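Local coordinates for protein SVS_variant_AS1 (Streptomyces sp. CWA1, PDB 6TJA) that probably cyclises geranylgeranyl diphosphate to spiroviolene or a related diterpene, as an engineered ancestral variant of a bacterial class I terpene cyclase, at residues L106-A119 against D124-R138. Residues are numbered along the deposited sequence; the frame is centred on the assembly and turned at random.
Sequences LAGRVQRALEAPSA and DRFVPALQDIARRFR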
ATOM      1  N   LEU A 106      -9.090 -10.965  -5.238  1.00 26.93           N
ATOM      2  CA  LEU A 106      -7.934 -11.165  -6.151  1.00 30.67           C
ATOM      3  C   LEU A 106      -6.792 -10.210  -5.773  1.00 26.97           C
ATOM      4  O   LEU A 106      -5.660 -10.665  -5.671  1.00 25.66           O
ATOM      5  CB  LEU A 106      -8.370 -10.972  -7.605  1.00 32.38           C
ATOM      6  CG  LEU A 106      -7.243 -11.091  -8.626  1.00 33.28           C
ATOM      7  CD1 LEU A 106      -6.807 -12.539  -8.788  1.00 32.58           C
ATOM      8  CD2 LEU A 106      -7.651 -10.523  -9.977  1.00 36.33           C
ATOM      9  N   ALA A 107      -7.069  -8.917  -5.597  1.00 29.07           N
ATOM     10  CA  ALA A 107      -6.052  -7.889  -5.263  1.00 25.88           C
ATOM     11  C   ALA A 107      -5.305  -8.335  -4.007  1.00 27.85           C
ATOM     12  O   ALA A 107      -4.063  -8.155  -3.916  1.00 25.49           O
ATOM     13  CB  ALA A 107      -6.687  -6.549  -5.046  1.00 27.00           C
ATOM     14  N   GLY A 108      -6.041  -8.910  -3.070  1.00 25.64           N
ATOM     15  CA  GLY A 108      -5.467  -9.386  -1.802  1.00 27.99           C
ATOM     16  C   GLY A 108      -4.596 -10.601  -2.022  1.00 25.02           C
ATOM     17  O   GLY A 108      -3.491 -10.629  -1.459  1.00 25.44           O
ATOM     18  N   ARG A 109      -5.060 -11.563  -2.817  1.00 27.56           N
ATOM     19  CA  ARG A 109      -4.306 -12.824  -3.088  1.00 31.38           C
ATOM     20  C   ARG A 109      -3.029 -12.480  -3.875  1.00 30.74           C
ATOM     21  O   ARG A 109      -1.972 -12.953  -3.494  1.00 30.72           O
ATOM     22  CB  ARG A 109      -5.164 -13.890  -3.779  1.00 33.68           C
ATOM     23  CG  ARG A 109      -6.264 -14.494  -2.903  1.00 42.59           C
ATOM     24  CD  ARG A 109      -6.998 -15.726  -3.433  1.00 41.32           C
ATOM     25  NE  ARG A 109      -7.255 -15.597  -4.852  1.00 50.07           N
ATOM     26  CZ  ARG A 109      -8.390 -15.136  -5.408  1.00 61.91           C
ATOM     27  NH1 ARG A 109      -9.428 -14.782  -4.657  1.00 57.78           N
ATOM     28  NH2 ARG A 109      -8.482 -15.046  -6.732  1.00 57.07           N
ATOM     29  N   VAL A 110      -3.110 -11.644  -4.911  1.00 29.85           N
ATOM     30  CA  VAL A 110      -1.931 -11.289  -5.753  1.00 29.64           C
ATOM     31  C   VAL A 110      -0.916 -10.503  -4.902  1.00 30.01           C
ATOM     32  O   VAL A 110       0.289 -10.848  -4.919  1.00 26.51           O
ATOM     33  CB  VAL A 110      -2.373 -10.520  -7.006  1.00 28.33           C
ATOM     34  CG1 VAL A 110      -1.203  -9.977  -7.797  1.00 30.41           C
ATOM     35  CG2 VAL A 110      -3.222 -11.413  -7.874  1.00 29.61           C
ATOM     36  N   GLN A 111      -1.386  -9.494  -4.170  1.00 25.92           N
ATOM     37  CA  GLN A 111      -0.492  -8.685  -3.321  1.00 26.93           C
ATOM     38  C   GLN A 111       0.230  -9.633  -2.329  1.00 26.46           C
ATOM     39  O   GLN A 111       1.456  -9.561  -2.245  1.00 24.06           O
ATOM     40  CB  GLN A 111      -1.264  -7.508  -2.727  1.00 23.93           C
ATOM     41  CG  GLN A 111      -0.397  -6.588  -1.891  1.00 23.11           C
ATOM     42  CD  GLN A 111       0.647  -5.800  -2.648  1.00 24.17           C
ATOM     43  OE1 GLN A 111       0.463  -5.423  -3.822  1.00 24.79           O
ATOM     44  NE2 GLN A 111       1.744  -5.503  -1.949  1.00 22.30           N
ATOM     45  N   ARG A 112      -0.472 -10.557  -1.681  1.00 26.77           N
ATOM     46  CA  ARG A 112       0.141 -11.481  -0.697  1.00 26.77           C
ATOM     47  C   ARG A 112       1.224 -12.336  -1.370  1.00 26.32           C
ATOM     48  O   ARG A 112       2.316 -12.446  -0.796  1.00 25.71           O
ATOM     49  CB  ARG A 112      -0.913 -12.334   0.005  1.00 26.86           C
ATOM     50  CG  ARG A 112      -0.337 -13.211   1.113  1.00 26.80           C
ATOM     51  CD  ARG A 112       0.209 -12.374   2.253  1.00 27.64           C
ATOM     52  NE  ARG A 112       1.005 -13.108   3.216  1.00 26.90           N
ATOM     53  CZ  ARG A 112       1.843 -12.551   4.089  1.00 31.35           C
ATOM     54  NH1 ARG A 112       1.991 -11.235   4.127  1.00 31.17           N
ATOM     55  NH2 ARG A 112       2.497 -13.314   4.956  1.00 31.67           N
ATOM     56  N   ALA A 113       0.965 -12.859  -2.563  1.00 28.41           N
ATOM     57  CA  ALA A 113       1.922 -13.652  -3.375  1.00 28.24           C
ATOM     58  C   ALA A 113       3.210 -12.867  -3.633  1.00 30.21           C
ATOM     59  O   ALA A 113       4.306 -13.492  -3.647  1.00 28.70           O
ATOM     60  CB  ALA A 113       1.271 -14.051  -4.675  1.00 29.02           C
ATOM     61  N   LEU A 114       3.087 -11.554  -3.859  1.00 29.45           N
ATOM     62  CA  LEU A 114       4.241 -10.649  -4.122  1.00 30.19           C
ATOM     63  C   LEU A 114       5.110 -10.543  -2.860  1.00 30.73           C
ATOM     64  O   LEU A 114       6.322 -10.450  -3.017  1.00 29.50           O
ATOM     65  CB  LEU A 114       3.723  -9.274  -4.557  1.00 28.54           C
ATOM     66  CG  LEU A 114       4.789  -8.211  -4.794  1.00 30.55           C
ATOM     67  CD1 LEU A 114       5.814  -8.664  -5.846  1.00 29.90           C
ATOM     68  CD2 LEU A 114       4.145  -6.888  -5.210  1.00 31.45           C
ATOM     69  N   GLU A 115       4.493 -10.563  -1.674  1.00 28.30           N
ATOM     70  CA  GLU A 115       5.157 -10.324  -0.370  1.00 31.10           C
ATOM     71  C   GLU A 115       5.598 -11.639   0.289  1.00 31.31           C
ATOM     72  O   GLU A 115       6.489 -11.576   1.125  1.00 34.81           O
ATOM     73  CB  GLU A 115       4.205  -9.594   0.580  1.00 30.55           C
ATOM     74  CG  GLU A 115       3.843  -8.220   0.063  1.00 31.36           C
ATOM     75  CD  GLU A 115       3.184  -7.252   1.023  1.00 33.21           C
ATOM     76  OE1 GLU A 115       3.653  -7.143   2.177  1.00 34.85           O
ATOM     77  OE2 GLU A 115       2.243  -6.552   0.573  1.00 31.04           O
ATOM     78  N   ALA A 116       4.999 -12.742  -0.087  1.00 30.62           N
ATOM     79  CA  ALA A 116       5.284 -14.029   0.491  1.00 34.50           C
ATOM     80  C   ALA A 116       5.564 -15.073  -0.553  1.00 34.42           C
ATOM     81  O   ALA A 116       4.693 -15.497  -1.223  1.00 38.43           O
ATOM     82  CB  ALA A 116       4.115 -14.452   1.333  1.00 33.94           C
ATOM     83  N   PRO A 117       6.803 -15.494  -0.666  1.00 38.97           N
ATOM     84  CA  PRO A 117       7.266 -16.496  -1.619  1.00 40.78           C
ATOM     85  C   PRO A 117       6.671 -17.866  -1.389  1.00 37.95           C
ATOM     86  O   PRO A 117       6.587 -18.607  -2.315  1.00 36.30           O
ATOM     87  CB  PRO A 117       8.773 -16.523  -1.408  1.00 39.79           C
ATOM     88  CG  PRO A 117       9.088 -15.299  -0.706  1.00 42.23           C
ATOM     89  CD  PRO A 117       7.902 -14.922   0.101  1.00 42.78           C
ATOM     90  N   SER A 118       6.255 -18.163  -0.175  1.00 36.58           N
ATOM     91  CA  SER A 118       5.631 -19.475   0.159  1.00 37.57           C
ATOM     92  C   SER A 118       4.174 -19.526  -0.332  1.00 38.18           C
ATOM     93  O   SER A 118       3.604 -20.629  -0.426  1.00 39.59           O
ATOM     94  CB  SER A 118       5.741 -19.778   1.634  1.00 35.80           C
ATOM     95  OG  SER A 118       5.215 -18.725   2.431  1.00 38.27           O
ATOM     96  N   ALA A 119       3.597 -18.381  -0.676  1.00 38.62           N
ATOM     97  CA  ALA A 119       2.219 -18.276  -1.193  1.00 41.49           C
ATOM     98  C   ALA A 119       2.043 -19.235  -2.379  1.00 43.63           C
ATOM     99  O   ALA A 119       3.000 -19.354  -3.198  1.00 39.20           O
ATOM    100  CB  ALA A 119       1.921 -16.844  -1.582  1.00 39.96           C
ATOM    101  N   ASP A 124      -4.453 -19.536 -10.286  1.00 51.89           N
ATOM    102  CA  ASP A 124      -4.205 -18.286 -10.946  1.00 44.34           C
ATOM    103  C   ASP A 124      -2.926 -18.278 -11.742  1.00 41.57           C
ATOM    104  O   ASP A 124      -1.872 -18.363 -11.186  1.00 40.27           O
ATOM    105  CB  ASP A 124      -4.093 -17.314  -9.860  1.00 46.42           C
ATOM    106  CG  ASP A 124      -4.419 -16.038 -10.284  1.00 51.55           C
ATOM    107  OD1 ASP A 124      -4.084 -15.696 -11.419  1.00 46.38           O
ATOM    108  OD2 ASP A 124      -5.148 -15.335  -9.610  1.00 60.80           O
ATOM    109  N   ARG A 125      -3.014 -18.088 -13.042  1.00 43.43           N
ATOM    110  CA  ARG A 125      -1.791 -18.228 -13.877  1.00 45.11           C
ATOM    111  C   ARG A 125      -0.942 -16.944 -13.801  1.00 42.32           C
ATOM    112  O   ARG A 125       0.265 -17.005 -14.152  1.00 41.69           O
ATOM    113  CB  ARG A 125      -2.194 -18.582 -15.309  1.00 51.12           C
ATOM    114  CG  ARG A 125      -3.050 -17.531 -16.003  1.00 54.99           C
ATOM    115  CD  ARG A 125      -3.299 -17.926 -17.447  1.00 63.40           C
ATOM    116  NE  ARG A 125      -3.820 -16.832 -18.261  1.00 64.88           N
ATOM    117  CZ  ARG A 125      -5.083 -16.413 -18.259  1.00 59.88           C
ATOM    118  NH1 ARG A 125      -5.981 -16.971 -17.461  1.00 56.05           N
ATOM    119  NH2 ARG A 125      -5.433 -15.415 -19.050  1.00 59.37           N
ATOM    120  N   PHE A 126      -1.519 -15.818 -13.355  1.00 36.26           N
ATOM    121  CA  PHE A 126      -0.765 -14.555 -13.184  1.00 33.52           C
ATOM    122  C   PHE A 126       0.177 -14.676 -11.982  1.00 33.54           C
ATOM    123  O   PHE A 126       1.203 -13.998 -11.994  1.00 32.65           O
ATOM    124  CB  PHE A 126      -1.708 -13.356 -13.121  1.00 33.38           C
ATOM    125  CG  PHE A 126      -2.185 -12.981 -14.493  1.00 34.13           C
ATOM    126  CD1 PHE A 126      -1.339 -12.327 -15.379  1.00 37.60           C
ATOM    127  CD2 PHE A 126      -3.463 -13.322 -14.921  1.00 36.21           C
ATOM    128  CE1 PHE A 126      -1.752 -12.042 -16.680  1.00 40.38           C
ATOM    129  CE2 PHE A 126      -3.881 -13.025 -16.216  1.00 37.90           C
ATOM    130  CZ  PHE A 126      -3.022 -12.398 -17.098  1.00 37.18           C
ATOM    131  N   VAL A 127      -0.138 -15.526 -10.994  1.00 29.64           N
ATOM    132  CA  VAL A 127       0.560 -15.480  -9.676  1.00 31.10           C
ATOM    133  C   VAL A 127       1.973 -16.050  -9.806  1.00 32.36           C
ATOM    134  O   VAL A 127       2.906 -15.363  -9.403  1.00 32.15           O
ATOM    135  CB  VAL A 127      -0.263 -16.100  -8.533  1.00 31.88           C
ATOM    136  CG1 VAL A 127       0.601 -16.589  -7.380  1.00 33.19           C
ATOM    137  CG2 VAL A 127      -1.308 -15.109  -8.053  1.00 32.99           C
ATOM    138  N   PRO A 128       2.211 -17.268 -10.349  1.00 32.75           N
ATOM    139  CA  PRO A 128       3.570 -17.808 -10.439  1.00 36.09           C
ATOM    140  C   PRO A 128       4.514 -16.886 -11.236  1.00 33.82           C
ATOM    141  O   PRO A 128       5.621 -16.662 -10.790  1.00 33.57           O
ATOM    142  CB  PRO A 128       3.414 -19.183 -11.135  1.00 36.89           C
ATOM    143  CG  PRO A 128       1.946 -19.542 -10.883  1.00 36.83           C
ATOM    144  CD  PRO A 128       1.208 -18.217 -10.866  1.00 35.87           C
ATOM    145  N   ALA A 129       4.035 -16.315 -12.339  1.00 31.70           N
ATOM    146  CA  ALA A 129       4.764 -15.298 -13.136  1.00 33.85           C
ATOM    147  C   ALA A 129       5.219 -14.116 -12.250  1.00 35.16           C
ATOM    148  O   ALA A 129       6.430 -13.749 -12.313  1.00 31.38           O
ATOM    149  CB  ALA A 129       3.888 -14.850 -14.281  1.00 34.13           C
ATOM    150  N   LEU A 130       4.300 -13.536 -11.459  1.00 30.46           N
ATOM    151  CA  LEU A 130       4.614 -12.405 -10.551  1.00 27.91           C
ATOM    152  C   LEU A 130       5.662 -12.864  -9.551  1.00 26.78           C
ATOM    153  O   LEU A 130       6.533 -12.060  -9.204  1.00 28.26           O
ATOM    154  CB  LEU A 130       3.358 -11.897  -9.822  1.00 26.81           C
ATOM    155  CG  LEU A 130       3.591 -10.671  -8.938  1.00 26.87           C
ATOM    156  CD1 LEU A 130       4.136  -9.505  -9.768  1.00 28.20           C
ATOM    157  CD2 LEU A 130       2.337 -10.235  -8.204  1.00 27.40           C
ATOM    158  N   GLN A 131       5.561 -14.100  -9.066  1.00 28.86           N
ATOM    159  CA  GLN A 131       6.463 -14.603  -7.995  1.00 29.15           C
ATOM    160  C   GLN A 131       7.887 -14.758  -8.543  1.00 28.31           C
ATOM    161  O   GLN A 131       8.841 -14.589  -7.746  1.00 30.84           O
ATOM    162  CB  GLN A 131       5.919 -15.895  -7.393  1.00 29.51           C
ATOM    163  CG  GLN A 131       4.756 -15.652  -6.443  1.00 31.27           C
ATOM    164  CD  GLN A 131       4.354 -16.916  -5.731  1.00 29.99           C
ATOM    165  OE1 GLN A 131       4.100 -17.922  -6.372  1.00 38.19           O
ATOM    166  NE2 GLN A 131       4.281 -16.860  -4.409  1.00 28.96           N
ATOM    167  N   ASP A 132       8.014 -15.097  -9.825  1.00 29.01           N
ATOM    168  CA  ASP A 132       9.309 -15.233 -10.528  1.00 32.36           C
ATOM    169  C   ASP A 132       9.943 -13.843 -10.637  1.00 32.40           C
ATOM    170  O   ASP A 132      11.114 -13.678 -10.262  1.00 30.31           O
ATOM    171  CB  ASP A 132       9.127 -15.820 -11.929  1.00 35.89           C
ATOM    172  CG  ASP A 132      10.462 -16.058 -12.623  1.00 36.89           C
ATOM    173  OD1 ASP A 132      11.233 -16.942 -12.166  1.00 37.12           O
ATOM    174  OD2 ASP A 132      10.752 -15.315 -13.550  1.00 39.71           O
ATOM    175  N   ILE A 133       9.157 -12.861 -11.092  1.00 32.32           N
ATOM    176  CA  ILE A 133       9.589 -11.443 -11.122  1.00 29.00           C
ATOM    177  C   ILE A 133      10.045 -11.079  -9.715  1.00 27.62           C
ATOM    178  O   ILE A 133      11.160 -10.596  -9.592  1.00 26.49           O
ATOM    179  CB  ILE A 133       8.491 -10.499 -11.625  1.00 29.82           C
ATOM    180  CG1 ILE A 133       8.189 -10.728 -13.106  1.00 29.38           C
ATOM    181  CG2 ILE A 133       8.888  -9.059 -11.340  1.00 29.11           C
ATOM    182  CD1 ILE A 133       6.803 -10.252 -13.533  1.00 28.01           C
ATOM    183  N   ALA A 134       9.226 -11.332  -8.695  1.00 28.30           N
ATOM    184  CA  ALA A 134       9.555 -10.969  -7.296  1.00 29.32           C
ATOM    185  C   ALA A 134      10.882 -11.610  -6.875  1.00 28.94           C
ATOM    186  O   ALA A 134      11.657 -10.932  -6.189  1.00 29.88           O
ATOM    187  CB  ALA A 134       8.452 -11.364  -6.356  1.00 28.75           C
ATOM    188  N   ARG A 135      11.111 -12.874  -7.246  1.00 32.88           N
ATOM    189  CA  ARG A 135      12.331 -13.635  -6.870  1.00 35.60           C
ATOM    190  C   ARG A 135      13.536 -12.909  -7.490  1.00 31.80           C
ATOM    191  O   ARG A 135      14.543 -12.647  -6.778  1.00 30.96           O
ATOM    192  CB  ARG A 135      12.206 -15.094  -7.327  1.00 40.62           C
ATOM    193  CG  ARG A 135      13.439 -15.936  -7.011  1.00 51.60           C
ATOM    194  CD  ARG A 135      13.513 -17.254  -7.768  1.00 55.22           C
ATOM    195  NE  ARG A 135      13.216 -17.109  -9.196  1.00 59.05           N
ATOM    196  CZ  ARG A 135      14.009 -16.543 -10.117  1.00 56.09           C
ATOM    197  NH1 ARG A 135      15.190 -16.022  -9.792  1.00 51.10           N
ATOM    198  NH2 ARG A 135      13.597 -16.493 -11.374  1.00 51.32           N
ATOM    199  N   ARG A 136      13.409 -12.524  -8.756  1.00 30.27           N
ATOM    200  CA  ARG A 136      14.441 -11.709  -9.442  1.00 32.93           C
ATOM    201  C   ARG A 136      14.718 -10.439  -8.624  1.00 30.29           C
ATOM    202  O   ARG A 136      15.894 -10.156  -8.363  1.00 30.13           O
ATOM    203  CB  ARG A 136      13.997 -11.412 -10.875  1.00 34.68           C
ATOM    204  CG  ARG A 136      14.005 -12.643 -11.769  1.00 34.16           C
ATOM    205  CD  ARG A 136      13.292 -12.450 -13.087  1.00 36.21           C
ATOM    206  NE  ARG A 136      13.198 -13.707 -13.841  1.00 39.61           N
ATOM    207  CZ  ARG A 136      13.979 -14.063 -14.857  1.00 36.37           C
ATOM    208  NH1 ARG A 136      14.956 -13.291 -15.302  1.00 37.40           N
ATOM    209  NH2 ARG A 136      13.780 -15.219 -15.437  1.00 40.59           N
ATOM    210  N   PHE A 137      13.686  -9.693  -8.226  1.00 27.63           N
ATOM    211  CA  PHE A 137      13.849  -8.383  -7.541  1.00 25.67           C
ATOM    212  C   PHE A 137      14.602  -8.610  -6.243  1.00 26.05           C
ATOM    213  O   PHE A 137      15.430  -7.783  -5.913  1.00 30.76           O
ATOM    214  CB  PHE A 137      12.505  -7.709  -7.275  1.00 25.18           C
ATOM    215  CG  PHE A 137      11.848  -7.083  -8.476  1.00 23.94           C
ATOM    216  CD1 PHE A 137      12.397  -7.194  -9.739  1.00 25.99           C
ATOM    217  CD2 PHE A 137      10.656  -6.402  -8.334  1.00 23.67           C
ATOM    218  CE1 PHE A 137      11.783  -6.599 -10.832  1.00 27.47           C
ATOM    219  CE2 PHE A 137      10.056  -5.790  -9.419  1.00 25.76           C
ATOM    220  CZ  PHE A 137      10.624  -5.884 -10.666  1.00 26.63           C
ATOM    221  N   ARG A 138      14.335  -9.710  -5.549  1.00 27.15           N
ATOM    222  CA  ARG A 138      14.983 -10.009  -4.245  1.00 30.30           C
ATOM    223  C   ARG A 138      16.422 -10.495  -4.472  1.00 30.96           C
ATOM    224  O   ARG A 138      17.201 -10.345  -3.555  1.00 29.10           O
ATOM    225  CB  ARG A 138      14.190 -11.064  -3.464  1.00 31.66           C
ATOM    226  CG  ARG A 138      12.837 -10.570  -2.970  1.00 33.71           C
ATOM    227  CD  ARG A 138      12.202 -11.462  -1.919  1.00 34.72           C
ATOM    228  NE  ARG A 138      11.060 -10.756  -1.368  1.00 41.00           N
ATOM    229  CZ  ARG A 138       9.790 -10.855  -1.792  1.00 38.37           C
ATOM    230  NH1 ARG A 138       9.452 -11.672  -2.782  1.00 32.69           N
ATOM    231  NH2 ARG A 138       8.858 -10.147  -1.173  1.00 39.79           N
TER
HETATM  232  O   HOH W   1       7.026 -13.539  -3.473  1.00 26.84           O
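V110 faces V127 and L114 faces Q131 where helices 106-115 and 126-138 run side by side. Their axes approach to 9.0 Å, and their N-to-C directions differ by 31°. A type I turn, A116 to A119, follows the first helix; D124 precedes the turn into the second. The D124 side chain caps F126 N and forms a salt bridge with R90 of helix 70-91. Aliphatic side chains line the middle of the interface. V110 CG1 and L130 CD2 lie 3.6 Å apart, their side chains crossing near a right angle. With chi1 at -176°, L130 CG points away from the backbone N, which brings CD2 against both V110 CG1 and L114 CB. A113 CB rests on V127 CG1, and L114 CD1 reaches A134 CB at 3.8 Å. Q131 reaches across to the first segment, extended beyond CG. Its NE2 gives a nearly straight bond to A119 O at 3.1 Å, from above the carbonyl plane. The same NE2 bonds weakly to A113 O at 3.5 Å. With an alanine in place of Q131, A119 O and A113 O would probably lose this donor, leaving the turn less tied to the second helix. R138 brings its guanidinium edge to L114 O, NH2 on a lone pair at 3.2 Å. P117 CG lies over one face, 4.2 Å from R138 NH1. Water 1 bridges A113 O and, weakly, R138 NH1. The apolar seam ends in amide and guanidinium donors to carbonyls at the C-terminal end of helix 106-115 and beyond, where a positive charge is likely to be favourable.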